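ABC transporter periplasmic-binding protein YtfQ (Mycobacterium smegmatis, PDB 6HB0) probably binds a sugar, likely L-arabinofuranose, as the extracytoplasmic substrate-binding component of an ABC transporter. Local coordinates at residues 20-25 with 78-83; 67-72 with 93-98; 149-154 with 196-201; 237-242 with 255-260. All coordinates share one frame; numbering follows the deposited sequence.

Contact 1: 20-25 with 78-83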
loop_
_atom_site.group_PDB
_atom_site.type_symbol
_atom_site.label_atom_id
_atom_site.label_comp_id
_atom_site.label_asym_id
_atom_site.label_seq_id
_atom_site.Cartn_x
_atom_site.Cartn_y
_atom_site.Cartn_z
ATOM N N LEU A 20 -3.898 16.607 23.469
ATOM C CA LEU A 20 -4.815 16.505 22.344
ATOM C C LEU A 20 -5.567 15.144 22.395
ATOM O O LEU A 20 -4.956 14.146 22.635
ATOM C CB LEU A 20 -3.959 16.645 21.088
ATOM C CG LEU A 20 -4.538 16.886 19.707
ATOM C CD1 LEU A 20 -5.012 15.580 19.065
ATOM C CD2 LEU A 20 -5.642 17.905 19.862
ATOM N N THR A 21 -6.882 15.121 22.202
ATOM C CA THR A 21 -7.648 13.882 22.137
ATOM C C THR A 21 -8.068 13.587 20.682
ATOM O O THR A 21 -8.726 14.396 20.022
ATOM C CB THR A 21 -8.884 13.891 23.077
ATOM O OG1 THR A 21 -8.432 14.002 24.423
ATOM C CG2 THR A 21 -9.625 12.632 23.019
ATOM N N LEU A 22 -7.710 12.386 20.231
ATOM C CA LEU A 22 -7.925 11.937 18.875
ATOM C C LEU A 22 -8.806 10.733 18.911
ATOM O O LEU A 22 -8.446 9.718 19.471
ATOM C CB LEU A 22 -6.608 11.547 18.233
ATOM C CG LEU A 22 -6.670 10.904 16.830
ATOM C CD1 LEU A 22 -7.295 11.857 15.852
ATOM C CD2 LEU A 22 -5.277 10.540 16.295
ATOM N N GLY A 23 -9.977 10.842 18.292
ATOM C CA GLY A 23 -10.804 9.671 18.088
ATOM C C GLY A 23 -10.452 9.013 16.770
ATOM O O GLY A 23 -10.433 9.683 15.742
ATOM N N PHE A 24 -10.165 7.716 16.799
ATOM C CA PHE A 24 -9.855 6.999 15.573
ATOM C C PHE A 24 -10.792 5.816 15.354
ATOM O O PHE A 24 -10.779 4.876 16.145
ATOM C CB PHE A 24 -8.433 6.463 15.601
ATOM C CG PHE A 24 -8.009 5.894 14.284
ATOM C CD1 PHE A 24 -7.555 6.726 13.283
ATOM C CD2 PHE A 24 -8.165 4.554 14.001
ATOM C CE1 PHE A 24 -7.185 6.223 12.049
ATOM C CE2 PHE A 24 -7.824 4.046 12.754
ATOM C CZ PHE A 24 -7.317 4.879 11.790
ATOM N N ALA A 25 -11.585 5.852 14.283
ATOM C CA ALA A 25 -12.490 4.735 13.948
ATOM C C ALA A 25 -11.843 3.855 12.882
ATOM O O ALA A 25 -11.743 4.230 11.673
ATOM C CB ALA A 25 -13.808 5.267 13.470
ATOM N N VAL A 78 -10.052 15.969 17.572
ATOM C CA VAL A 78 -9.845 15.568 16.182
ATOM C C VAL A 78 -10.417 14.176 15.986
ATOM O O VAL A 78 -10.348 13.338 16.861
ATOM C CB VAL A 78 -8.332 15.514 15.835
ATOM C CG1 VAL A 78 -8.107 15.214 14.358
ATOM C CG2 VAL A 78 -7.661 16.831 16.200
ATOM N N ILE A 79 -11.016 13.932 14.830
ATOM C CA ILE A 79 -11.527 12.624 14.498
ATOM C C ILE A 79 -10.788 12.169 13.228
ATOM O O ILE A 79 -10.629 12.933 12.261
ATOM C CB ILE A 79 -13.040 12.653 14.226
ATOM C CG1 ILE A 79 -13.795 12.711 15.552
ATOM C CG2 ILE A 79 -13.495 11.398 13.471
ATOM C CD1 ILE A 79 -15.263 13.105 15.369
ATOM N N ALA A 80 -10.312 10.940 13.250
ATOM C CA ALA A 80 -9.753 10.347 12.078
ATOM C C ALA A 80 -10.410 9.003 11.906
ATOM O O ALA A 80 -10.787 8.353 12.874
ATOM C CB ALA A 80 -8.249 10.205 12.211
ATOM N N PHE A 81 -10.569 8.609 10.654
ATOM C CA PHE A 81 -11.021 7.264 10.392
ATOM C C PHE A 81 -10.573 6.776 9.039
ATOM O O PHE A 81 -10.184 7.543 8.179
ATOM C CB PHE A 81 -12.537 7.140 10.532
ATOM C CG PHE A 81 -13.337 7.888 9.495
ATOM C CD1 PHE A 81 -13.515 9.259 9.593
ATOM C CD2 PHE A 81 -14.037 7.192 8.497
ATOM C CE1 PHE A 81 -14.283 9.940 8.697
ATOM C CE2 PHE A 81 -14.818 7.880 7.592
ATOM C CZ PHE A 81 -14.919 9.262 7.678
ATOM N N SER A 82 -10.608 5.468 8.931
ATOM C CA SER A 82 -10.265 4.706 7.762
ATOM C C SER A 82 -11.595 4.205 7.176
ATOM O O SER A 82 -12.157 3.242 7.686
ATOM C CB SER A 82 -9.391 3.561 8.266
ATOM O OG SER A 82 -8.999 2.689 7.272
ATOM N N PRO A 83 -12.116 4.880 6.146
ATOM C CA PRO A 83 -13.476 4.607 5.640
ATOM C C PRO A 83 -13.629 3.177 5.135
ATOM O O PRO A 83 -12.850 2.735 4.319
ATOM C CB PRO A 83 -13.637 5.576 4.462
ATOM C CG PRO A 83 -12.600 6.635 4.663
ATOM C CD PRO A 83 -11.481 6.015 5.454
#

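Contact 2: 67-72 with 93-98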
loop_
_atom_site.group_PDB
_atom_site.type_symbol
_atom_site.label_atom_id
_atom_site.label_comp_id
_atom_site.label_asym_id
_atom_site.label_seq_id
_atom_site.Cartn_x
_atom_site.Cartn_y
_atom_site.Cartn_z
ATOM N N ALA A 67 -19.537 5.271 15.642
ATOM C CA ALA A 67 -18.303 5.611 16.349
ATOM C C ALA A 67 -17.988 7.116 16.175
ATOM O O ALA A 67 -17.660 7.810 17.125
ATOM C CB ALA A 67 -17.178 4.704 15.891
ATOM N N ILE A 68 -18.157 7.638 14.963
ATOM C CA ILE A 68 -17.900 9.056 14.731
ATOM C C ILE A 68 -18.832 9.931 15.573
ATOM O O ILE A 68 -18.390 10.917 16.183
ATOM C CB ILE A 68 -17.961 9.381 13.243
ATOM C CG1 ILE A 68 -16.757 8.726 12.544
ATOM C CG2 ILE A 68 -17.955 10.873 12.976
ATOM C CD1 ILE A 68 -16.944 8.614 11.041
ATOM N N ARG A 69 -20.110 9.580 15.613
ATOM C CA ARG A 69 -21.069 10.327 16.416
ATOM C C ARG A 69 -20.733 10.286 17.893
ATOM O O ARG A 69 -20.859 11.293 18.569
ATOM C CB ARG A 69 -22.483 9.776 16.221
ATOM C CG ARG A 69 -22.988 10.029 14.831
ATOM C CD ARG A 69 -24.405 9.581 14.626
ATOM N NE ARG A 69 -24.850 10.232 13.400
ATOM C CZ ARG A 69 -25.626 9.672 12.500
ATOM N NH1 ARG A 69 -26.051 8.433 12.670
ATOM N NH2 ARG A 69 -25.957 10.350 11.415
ATOM N N SER A 70 -20.295 9.134 18.371
ATOM C CA SER A 70 -19.898 9.020 19.762
ATOM C C SER A 70 -18.651 9.867 20.061
ATOM O O SER A 70 -18.577 10.534 21.115
ATOM C CB SER A 70 -19.713 7.568 20.131
ATOM O OG SER A 70 -18.960 7.457 21.310
ATOM N N PHE A 71 -17.702 9.931 19.125
ATOM C CA PHE A 71 -16.586 10.849 19.327
ATOM C C PHE A 71 -17.035 12.290 19.405
ATOM O O PHE A 71 -16.444 13.072 20.171
ATOM C CB PHE A 71 -15.514 10.746 18.209
ATOM C CG PHE A 71 -14.803 9.440 18.154
ATOM C CD1 PHE A 71 -14.439 8.770 19.314
ATOM C CD2 PHE A 71 -14.400 8.920 16.934
ATOM C CE1 PHE A 71 -13.766 7.560 19.262
ATOM C CE2 PHE A 71 -13.714 7.717 16.883
ATOM C CZ PHE A 71 -13.397 7.029 18.050
ATOM N N ILE A 72 -18.032 12.675 18.601
ATOM C CA ILE A 72 -18.554 14.022 18.683
ATOM C C ILE A 72 -19.133 14.265 20.081
ATOM O O ILE A 72 -18.820 15.282 20.705
ATOM C CB ILE A 72 -19.645 14.306 17.660
ATOM C CG1 ILE A 72 -19.085 14.263 16.242
ATOM C CG2 ILE A 72 -20.287 15.672 17.926
ATOM C CD1 ILE A 72 -20.187 14.241 15.210
ATOM N N LEU A 93 -20.183 13.739 8.290
ATOM C CA LEU A 93 -19.164 14.776 8.144
ATOM C C LEU A 93 -19.729 16.194 8.325
ATOM O O LEU A 93 -19.021 17.079 8.778
ATOM C CB LEU A 93 -18.455 14.641 6.812
ATOM C CG LEU A 93 -17.550 13.384 6.711
ATOM C CD1 LEU A 93 -16.855 13.292 5.367
ATOM C CD2 LEU A 93 -16.538 13.266 7.810
ATOM N N GLN A 94 -20.997 16.411 7.994
ATOM C CA GLN A 94 -21.657 17.662 8.355
ATOM C C GLN A 94 -21.811 17.802 9.830
ATOM O O GLN A 94 -21.622 18.918 10.351
ATOM C CB GLN A 94 -23.013 17.843 7.666
ATOM C CG GLN A 94 -22.866 18.141 6.178
ATOM C CD GLN A 94 -22.202 19.486 5.888
ATOM O OE1 GLN A 94 -22.418 20.452 6.586
ATOM N NE2 GLN A 94 -21.425 19.544 4.815
ATOM N N GLU A 95 -22.108 16.696 10.509
ATOM C CA GLU A 95 -22.191 16.693 11.974
ATOM C C GLU A 95 -20.838 16.990 12.638
ATOM O O GLU A 95 -20.784 17.685 13.692
ATOM C CB GLU A 95 -22.789 15.394 12.510
ATOM C CG GLU A 95 -24.239 15.169 12.099
ATOM C CD GLU A 95 -24.719 13.712 12.227
ATOM O OE1 GLU A 95 -24.236 12.974 13.108
ATOM O OE2 GLU A 95 -25.627 13.307 11.463
ATOM N N THR A 96 -19.742 16.495 12.061
ATOM C CA THR A 96 -18.445 16.838 12.631
ATOM C C THR A 96 -18.133 18.308 12.381
ATOM O O THR A 96 -17.632 19.012 13.251
ATOM C CB THR A 96 -17.300 15.941 12.126
ATOM O OG1 THR A 96 -17.277 15.943 10.697
ATOM C CG2 THR A 96 -17.527 14.551 12.587
ATOM N N LYS A 97 -18.423 18.783 11.194
ATOM C CA LYS A 97 -18.132 20.142 10.858
ATOM C C LYS A 97 -18.963 21.059 11.757
ATOM O O LYS A 97 -18.423 22.009 12.318
ATOM C CB LYS A 97 -18.405 20.371 9.396
ATOM C CG LYS A 97 -18.436 21.804 8.930
ATOM C CD LYS A 97 -18.707 21.796 7.427
ATOM C CE LYS A 97 -17.905 22.806 6.652
ATOM N NZ LYS A 97 -18.552 24.133 6.837
ATOM N N ASN A 98 -20.235 20.739 11.959
ATOM C CA ASN A 98 -21.091 21.541 12.852
ATOM C C ASN A 98 -20.588 21.523 14.300
ATOM O O ASN A 98 -20.766 22.502 15.012
ATOM C CB ASN A 98 -22.539 21.056 12.873
ATOM C CG ASN A 98 -23.258 21.264 11.569
ATOM O OD1 ASN A 98 -22.855 22.050 10.721
ATOM N ND2 ASN A 98 -24.353 20.548 11.410
#

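Contact 3: 149-154 with 196-201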
loop_
_atom_site.group_PDB
_atom_site.type_symbol
_atom_site.label_atom_id
_atom_site.label_comp_id
_atom_site.label_asym_id
_atom_site.label_seq_id
_atom_site.Cartn_x
_atom_site.Cartn_y
_atom_site.Cartn_z
ATOM N N ASN A 149 9.194 -8.828 -23.880
ATOM C CA ASN A 149 7.882 -9.394 -23.633
ATOM C C ASN A 149 7.618 -9.499 -22.134
ATOM O O ASN A 149 8.326 -10.202 -21.413
ATOM C CB ASN A 149 7.764 -10.739 -24.312
ATOM C CG ASN A 149 7.688 -10.616 -25.852
ATOM O OD1 ASN A 149 7.447 -9.576 -26.401
ATOM N ND2 ASN A 149 7.851 -11.705 -26.505
ATOM N N ILE A 150 6.608 -8.775 -21.702
ATOM C CA ILE A 150 6.240 -8.693 -20.298
ATOM C C ILE A 150 4.971 -9.512 -20.120
ATOM O O ILE A 150 4.058 -9.401 -20.928
ATOM C CB ILE A 150 5.927 -7.247 -19.902
ATOM C CG1 ILE A 150 7.152 -6.357 -20.121
ATOM C CG2 ILE A 150 5.493 -7.174 -18.430
ATOM C CD1 ILE A 150 6.815 -4.873 -20.075
ATOM N N VAL A 151 4.932 -10.348 -19.088
ATOM C CA VAL A 151 3.663 -10.909 -18.671
ATOM C C VAL A 151 3.286 -10.337 -17.316
ATOM O O VAL A 151 4.148 -10.045 -16.507
ATOM C CB VAL A 151 3.667 -12.423 -18.681
ATOM C CG1 VAL A 151 4.006 -12.923 -20.098
ATOM C CG2 VAL A 151 4.546 -13.029 -17.593
ATOM N N GLN A 152 1.991 -10.152 -17.094
ATOM C CA GLN A 152 1.504 -9.519 -15.897
ATOM C C GLN A 152 0.563 -10.403 -15.119
ATOM O O GLN A 152 -0.446 -10.901 -15.640
ATOM C CB GLN A 152 0.829 -8.199 -16.260
ATOM C CG GLN A 152 0.249 -7.447 -15.062
ATOM C CD GLN A 152 -0.106 -5.976 -15.323
ATOM O OE1 GLN A 152 -0.409 -5.234 -14.381
ATOM N NE2 GLN A 152 -0.131 -5.575 -16.583
ATOM N N LEU A 153 0.885 -10.601 -13.861
ATOM C CA LEU A 153 0.008 -11.343 -12.937
ATOM C C LEU A 153 -0.781 -10.282 -12.196
ATOM O O LEU A 153 -0.228 -9.520 -11.385
ATOM C CB LEU A 153 0.846 -12.194 -12.000
ATOM C CG LEU A 153 1.726 -13.252 -12.663
ATOM C CD1 LEU A 153 2.676 -13.882 -11.644
ATOM C CD2 LEU A 153 0.856 -14.337 -13.265
ATOM N N GLU A 154 -2.078 -10.169 -12.522
ATOM C CA GLU A 154 -2.904 -9.173 -11.928
ATOM C C GLU A 154 -3.534 -9.667 -10.645
ATOM O O GLU A 154 -3.751 -10.871 -10.467
ATOM C CB GLU A 154 -4.055 -8.801 -12.853
ATOM C CG GLU A 154 -3.647 -8.406 -14.231
ATOM C CD GLU A 154 -4.870 -8.286 -15.159
ATOM O OE1 GLU A 154 -6.016 -8.152 -14.667
ATOM O OE2 GLU A 154 -4.663 -8.274 -16.383
ATOM N N GLN A 196 -0.155 -20.878 -10.955
ATOM C CA GLN A 196 -1.041 -21.451 -11.993
ATOM C C GLN A 196 -1.057 -20.597 -13.265
ATOM O O GLN A 196 -0.989 -21.120 -14.370
ATOM C CB GLN A 196 -2.430 -21.591 -11.424
ATOM C CG GLN A 196 -3.538 -21.899 -12.422
ATOM C CD GLN A 196 -4.824 -22.283 -11.718
ATOM O OE1 GLN A 196 -4.788 -22.967 -10.696
ATOM N NE2 GLN A 196 -5.956 -21.865 -12.264
ATOM N N VAL A 197 -1.125 -19.274 -13.100
ATOM C CA VAL A 197 -1.168 -18.386 -14.230
ATOM C C VAL A 197 0.186 -18.327 -14.918
ATOM O O VAL A 197 0.247 -18.283 -16.130
ATOM C CB VAL A 197 -1.610 -16.979 -13.815
ATOM C CG1 VAL A 197 -1.434 -16.015 -14.972
ATOM C CG2 VAL A 197 -3.072 -17.052 -13.350
ATOM N N MET A 198 1.269 -18.302 -14.142
ATOM C CA MET A 198 2.577 -18.335 -14.751
ATOM C C MET A 198 2.784 -19.631 -15.562
ATOM O O MET A 198 3.448 -19.609 -16.614
ATOM C CB MET A 198 3.669 -18.220 -13.682
ATOM C CG MET A 198 5.045 -17.973 -14.266
ATOM S SD MET A 198 5.200 -16.379 -15.013
ATOM C CE MET A 198 6.570 -16.632 -16.137
ATOM N N GLU A 199 2.285 -20.759 -15.069
ATOM C CA GLU A 199 2.369 -22.017 -15.858
ATOM C C GLU A 199 1.684 -21.807 -17.182
ATOM O O GLU A 199 2.210 -22.166 -18.234
ATOM C CB GLU A 199 1.724 -23.221 -15.133
ATOM C CG GLU A 199 2.506 -23.784 -13.938
ATOM C CD GLU A 199 1.608 -24.591 -12.958
ATOM O OE1 GLU A 199 0.453 -24.976 -13.336
ATOM O OE2 GLU A 199 2.046 -24.843 -11.802
ATOM N N ALA A 200 0.503 -21.205 -17.147
ATOM C CA ALA A 200 -0.247 -20.956 -18.364
ATOM C C ALA A 200 0.531 -20.043 -19.313
ATOM O O ALA A 200 0.520 -20.244 -20.509
ATOM C CB ALA A 200 -1.584 -20.324 -18.053
ATOM N N PHE A 201 1.159 -19.005 -18.776
ATOM C CA PHE A 201 1.913 -18.069 -19.587
ATOM C C PHE A 201 3.105 -18.783 -20.266
ATOM O O PHE A 201 3.421 -18.503 -21.423
ATOM C CB PHE A 201 2.464 -16.922 -18.734
ATOM C CG PHE A 201 1.460 -15.909 -18.285
ATOM C CD1 PHE A 201 0.203 -15.801 -18.862
ATOM C CD2 PHE A 201 1.808 -14.996 -17.311
ATOM C CE1 PHE A 201 -0.670 -14.816 -18.506
ATOM C CE2 PHE A 201 0.917 -14.019 -16.921
ATOM C CZ PHE A 201 -0.311 -13.911 -17.543
#

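Contact 4: 237-242 with 255-260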
loop_
_atom_site.group_PDB
_atom_site.type_symbol
_atom_site.label_atom_id
_atom_site.label_comp_id
_atom_site.label_asym_id
_atom_site.label_seq_id
_atom_site.Cartn_x
_atom_site.Cartn_y
_atom_site.Cartn_z
ATOM N N ILE A 237 14.152 -15.221 -16.672
ATOM C CA ILE A 237 12.944 -14.410 -16.638
ATOM C C ILE A 237 13.067 -13.580 -15.369
ATOM O O ILE A 237 13.179 -14.118 -14.259
ATOM C CB ILE A 237 11.668 -15.270 -16.568
ATOM C CG1 ILE A 237 11.533 -16.122 -17.841
ATOM C CG2 ILE A 237 10.455 -14.373 -16.410
ATOM C CD1 ILE A 237 10.335 -17.067 -17.893
ATOM N N LYS A 238 13.066 -12.278 -15.544
ATOM C CA LYS A 238 13.168 -11.337 -14.459
ATOM C C LYS A 238 11.775 -11.117 -13.850
ATOM O O LYS A 238 10.751 -11.257 -14.521
ATOM C CB LYS A 238 13.742 -10.051 -14.988
ATOM C CG LYS A 238 15.190 -10.218 -15.445
ATOM C CD LYS A 238 15.901 -8.877 -15.590
ATOM C CE LYS A 238 17.379 -9.014 -15.965
ATOM N NZ LYS A 238 17.957 -10.382 -15.822
ATOM N N ILE A 239 11.749 -10.796 -12.562
ATOM C CA ILE A 239 10.503 -10.613 -11.838
ATOM C C ILE A 239 10.562 -9.273 -11.119
ATOM O O ILE A 239 11.535 -8.974 -10.362
ATOM C CB ILE A 239 10.306 -11.715 -10.818
ATOM C CG1 ILE A 239 10.163 -13.056 -11.515
ATOM C CG2 ILE A 239 9.059 -11.435 -9.990
ATOM C CD1 ILE A 239 10.098 -14.222 -10.587
ATOM N N VAL A 240 9.591 -8.430 -11.415
ATOM C CA VAL A 240 9.427 -7.166 -10.691
ATOM C C VAL A 240 8.076 -7.278 -9.966
ATOM O O VAL A 240 7.077 -7.705 -10.584
ATOM C CB VAL A 240 9.542 -5.935 -11.580
ATOM C CG1 VAL A 240 8.618 -5.994 -12.789
ATOM C CG2 VAL A 240 9.272 -4.651 -10.809
ATOM N N ALA A 241 8.054 -6.981 -8.660
ATOM C CA ALA A 241 6.835 -7.184 -7.835
ATOM C C ALA A 241 6.523 -6.024 -6.955
ATOM O O ALA A 241 7.370 -5.201 -6.675
ATOM C CB ALA A 241 6.936 -8.448 -7.039
ATOM N N VAL A 242 5.278 -5.940 -6.516
ATOM C CA VAL A 242 4.877 -5.014 -5.485
ATOM C C VAL A 242 4.802 -5.729 -4.147
ATOM O O VAL A 242 4.383 -6.867 -4.083
ATOM C CB VAL A 242 3.523 -4.407 -5.842
ATOM C CG1 VAL A 242 3.119 -3.367 -4.812
ATOM C CG2 VAL A 242 3.564 -3.799 -7.251
ATOM N N GLY A 255 18.308 -13.408 -5.397
ATOM C CA GLY A 255 18.403 -13.197 -6.853
ATOM C C GLY A 255 17.274 -13.819 -7.683
ATOM O O GLY A 255 17.358 -13.851 -8.866
ATOM N N LYS A 256 16.193 -14.234 -7.070
ATOM C CA LYS A 256 15.063 -14.854 -7.794
ATOM C C LYS A 256 14.007 -13.833 -8.210
ATOM O O LYS A 256 13.248 -14.103 -9.112
ATOM C CB LYS A 256 14.457 -15.925 -6.923
ATOM C CG LYS A 256 15.510 -16.974 -6.620
ATOM C CD LYS A 256 14.863 -18.208 -6.049
ATOM C CE LYS A 256 15.871 -19.318 -5.878
ATOM N NZ LYS A 256 15.104 -20.490 -5.400
ATOM N N PHE A 257 13.921 -12.712 -7.499
ATOM C CA PHE A 257 13.225 -11.515 -7.962
ATOM C C PHE A 257 14.339 -10.529 -8.339
ATOM O O PHE A 257 15.487 -10.689 -7.942
ATOM C CB PHE A 257 12.409 -10.842 -6.851
ATOM C CG PHE A 257 11.086 -11.460 -6.524
ATOM C CD1 PHE A 257 10.742 -12.737 -6.901
ATOM C CD2 PHE A 257 10.194 -10.737 -5.730
ATOM C CE1 PHE A 257 9.512 -13.267 -6.531
ATOM C CE2 PHE A 257 8.967 -11.245 -5.378
ATOM C CZ PHE A 257 8.627 -12.509 -5.773
ATOM N N ASN A 258 13.999 -9.506 -9.115
ATOM C CA ASN A 258 14.942 -8.466 -9.491
ATOM C C ASN A 258 14.637 -7.124 -8.900
ATOM O O ASN A 258 15.540 -6.300 -8.718
ATOM C CB ASN A 258 14.977 -8.387 -11.016
ATOM C CG ASN A 258 15.332 -9.741 -11.632
ATOM O OD1 ASN A 258 14.470 -10.589 -11.809
ATOM N ND2 ASN A 258 16.615 -9.977 -11.854
ATOM N N TYR A 259 13.355 -6.846 -8.609
ATOM C CA TYR A 259 13.008 -5.544 -8.089
ATOM C C TYR A 259 11.663 -5.613 -7.361
ATOM O O TYR A 259 10.710 -6.294 -7.823
ATOM C CB TYR A 259 12.950 -4.536 -9.214
ATOM C CG TYR A 259 13.025 -3.083 -8.798
ATOM C CD1 TYR A 259 14.183 -2.564 -8.214
ATOM C CD2 TYR A 259 11.963 -2.228 -9.003
ATOM C CE1 TYR A 259 14.253 -1.228 -7.822
ATOM C CE2 TYR A 259 12.036 -0.894 -8.632
ATOM C CZ TYR A 259 13.204 -0.421 -8.061
ATOM O OH TYR A 259 13.226 0.876 -7.711
ATOM N N ILE A 260 11.596 -4.909 -6.218
ATOM C CA ILE A 260 10.370 -4.751 -5.463
ATOM C C ILE A 260 10.083 -3.277 -5.217
ATOM O O ILE A 260 10.994 -2.485 -4.949
ATOM C CB ILE A 260 10.464 -5.514 -4.157
ATOM C CG1 ILE A 260 10.378 -7.001 -4.405
ATOM C CG2 ILE A 260 9.328 -5.109 -3.203
ATOM C CD1 ILE A 260 10.724 -7.798 -3.161
#

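Contact 1: 20-25 with 78-83
Phe24 lies against Ala80 where two parallel strands run side by side, and its side chain can be followed outward from the backbone. Phe24 CB and CG pass 4.1 and 4.0 Å from Ala80 O. With CG anti to the backbone N (chi1 -172°), the ring leans over the neighbouring strand: Phe24 CD1 is 3.7 Å from Ala80 CB, CE1 follows along the same methyl, and Phe24 CZ at the tip comes 4.3 Å from Ser82 CB. A methyl this small lets the large ring settle close to the strand. On the same face Leu22 CD1 sits 3.8 Å from Val78 CG1. The face bearing Ala25 and Phe81 is joined by their two CB atoms, 3.7 Å apart. Between the two faces runs a ladder of five backbone hydrogen bonds. Its shortest link joins Ala80 N to Gly23 O at 2.8 Å, nearly straight at 172°, and its last joins Ser82 N to Ala25 O at 3.2 Å. Gly23 has no side chain, which suits the close approach of the Phe71 ring from helix 61-73. Strand 21-26 lies between strands 51-56 and 78-81, and strand 103-106 continues the sheet beyond 78-81. Helix 269-279 packs over Leu22 and Val78.

Contact 2: 67-72 with 93-98
Arg69 and Glu95 face each other across the outer side of two neighbouring helices, their flat end groups turned only 12° apart, so nearly coplanar. Arginine grips the carboxylate side-on, with one nitrogen for each oxygen. Arg69 NE reaches Glu95 OE1 at 2.8 Å along an almost straight N-H line (170°), and OE1 lies near the guanidinium plane. Arg69 NH2 meets Glu95 OE2 at 3.0 Å, the oxygen tilted somewhat out of the guanidinium plane. Both oxygens use their syn lone pairs, the sides turned toward each other, and this two-point salt bridge fixes the rotation of both groups. Arg69 can span the distance because its long chain is extended from CG to NE (chi3 164°), while Glu95 is likewise extended beyond CG.

Deeper in, the contact turns apolar. Thr96 offers its methyl CG2 to two isoleucines: Ile68 CG2 at 3.7 Å, crossing obliquely, and Ile72 CD1, also at 3.7 Å, with the side chains of Ile72 and Thr96 at about a right angle. Ile72 CD1 also rests 3.9 Å from Glu95 CB. The short, branched Thr96 thus turns a single methyl to both isoleucines.

The two segments run nearly parallel, their axes 10.1 Å apart. Ile72 and Thr96 both pack on Ile79 of strand 78-81, the strand that lies between the two helices in the chain: these are neighbouring helices on one face of a parallel sheet, as expected of the Rossmann-like alpha/beta domain of a periplasmic binding protein.

Contact 3: 149-154 with 196-201
Val197 opens the contact, pressing CG1 against Leu153 CD2 at 3.3 Å, tighter than usual for two carbons. The two side chains slide past each other in opposite directions. With its CG1 anti to the backbone N (chi1 171°), Val197 also lies over one face of the Phe201 ring, one helical turn further on, so a branched residue here serves both neighbours. Met198 follows, and Met198 SD lies 4.3 Å from Val151 CG2; a long, flexible thioether can follow the uneven surface between strand and helix. Phe201 closes the walk and carries much of the contact. Phe201 CD2 is 3.4 Å from Val151 CG2, and Phe201 CE2 is 3.7 Å from Leu153 CD2, so the ring bridges two alternate residues of the strand. Gln152 O meets the ring edge near its plane, 3.6 Å from Phe201 CZ, where the aromatic hydrogens carry slight positive charge. No hydrogen bond crosses between the segments; the contact rests mainly on apolar side chains. Strand 148-154 lies between 179-186 and 210-213, and segment 196-201 of helix 191-204 runs roughly antiparallel to segment 149-154 (155°). Ala183 touches Phe201, Val211 touches Met198, and helix 216-228 packs against Met198 and Leu153.

Contact 4: 237-242 with 255-260
Asn258 grips Ile239 twice, through its backbone N and its side-chain OD1. Asn258 N donates to Ile239 O at 2.8 Å, while Asn258 OD1 accepts from Ile239 N at 2.8 Å, the donor tilted 23° from the amide plane. Asparagine suits this place just before strand 259-263 because its amide stands in for a backbone carbonyl; its ND2 is bonded in turn to Gly234 O, which fixes the amide's rotation. Ile239 O also takes a weak bond from Tyr259 N. That weak bond and Ala241 N to Tyr259 O, 2.9 Å, together make the parallel bridge of Val240 with Tyr259.

The apolar contacts divide between two faces. Ile239 CG2, anti to the backbone N while CG1 lies beside it (chi1 -64°), sits over one face of the Phe257 ring, 4.0 Å from its centroid, a CH-pi contact. Ala241 CB touches the same ring at Phe257 CE2, 3.8 Å away, its small size matching the close approach. On the other face Val240 CG2 lies 4.0 Å from Tyr259 CB and near the edge of the tyrosine ring, which stacks on Trp136. Aliphatic Lys238 CB lies 3.3 Å from Asn258 OD1, the side chains crossing at about a right angle.

Helix 246-253 ends in a Schellman motif at Gly255. Strand, helix and parallel strand thus form a beta-alpha-beta crossover, the repeating unit of this alpha/beta fold.

The four contacts fall into two pairs on opposite sides of the chain's centre, following one another along the sequence. Contacts 1 and 2 interleave in the first lobe, centres 10 Å apart: Ile68 of the helical contact packs on Phe81, and Phe71 on Ile79, of the six-stranded parallel sheet. Contacts 3 and 4 share the mixed sheet of the second lobe, centres 14 Å apart, and meet where Met198 touches Ile237. Between the pairs, centres lie about 38 to 47 Å apart and nothing touches. This is the two-lobed build of periplasmic binding proteins, in which ligand is generally bound in the cleft between the lobes.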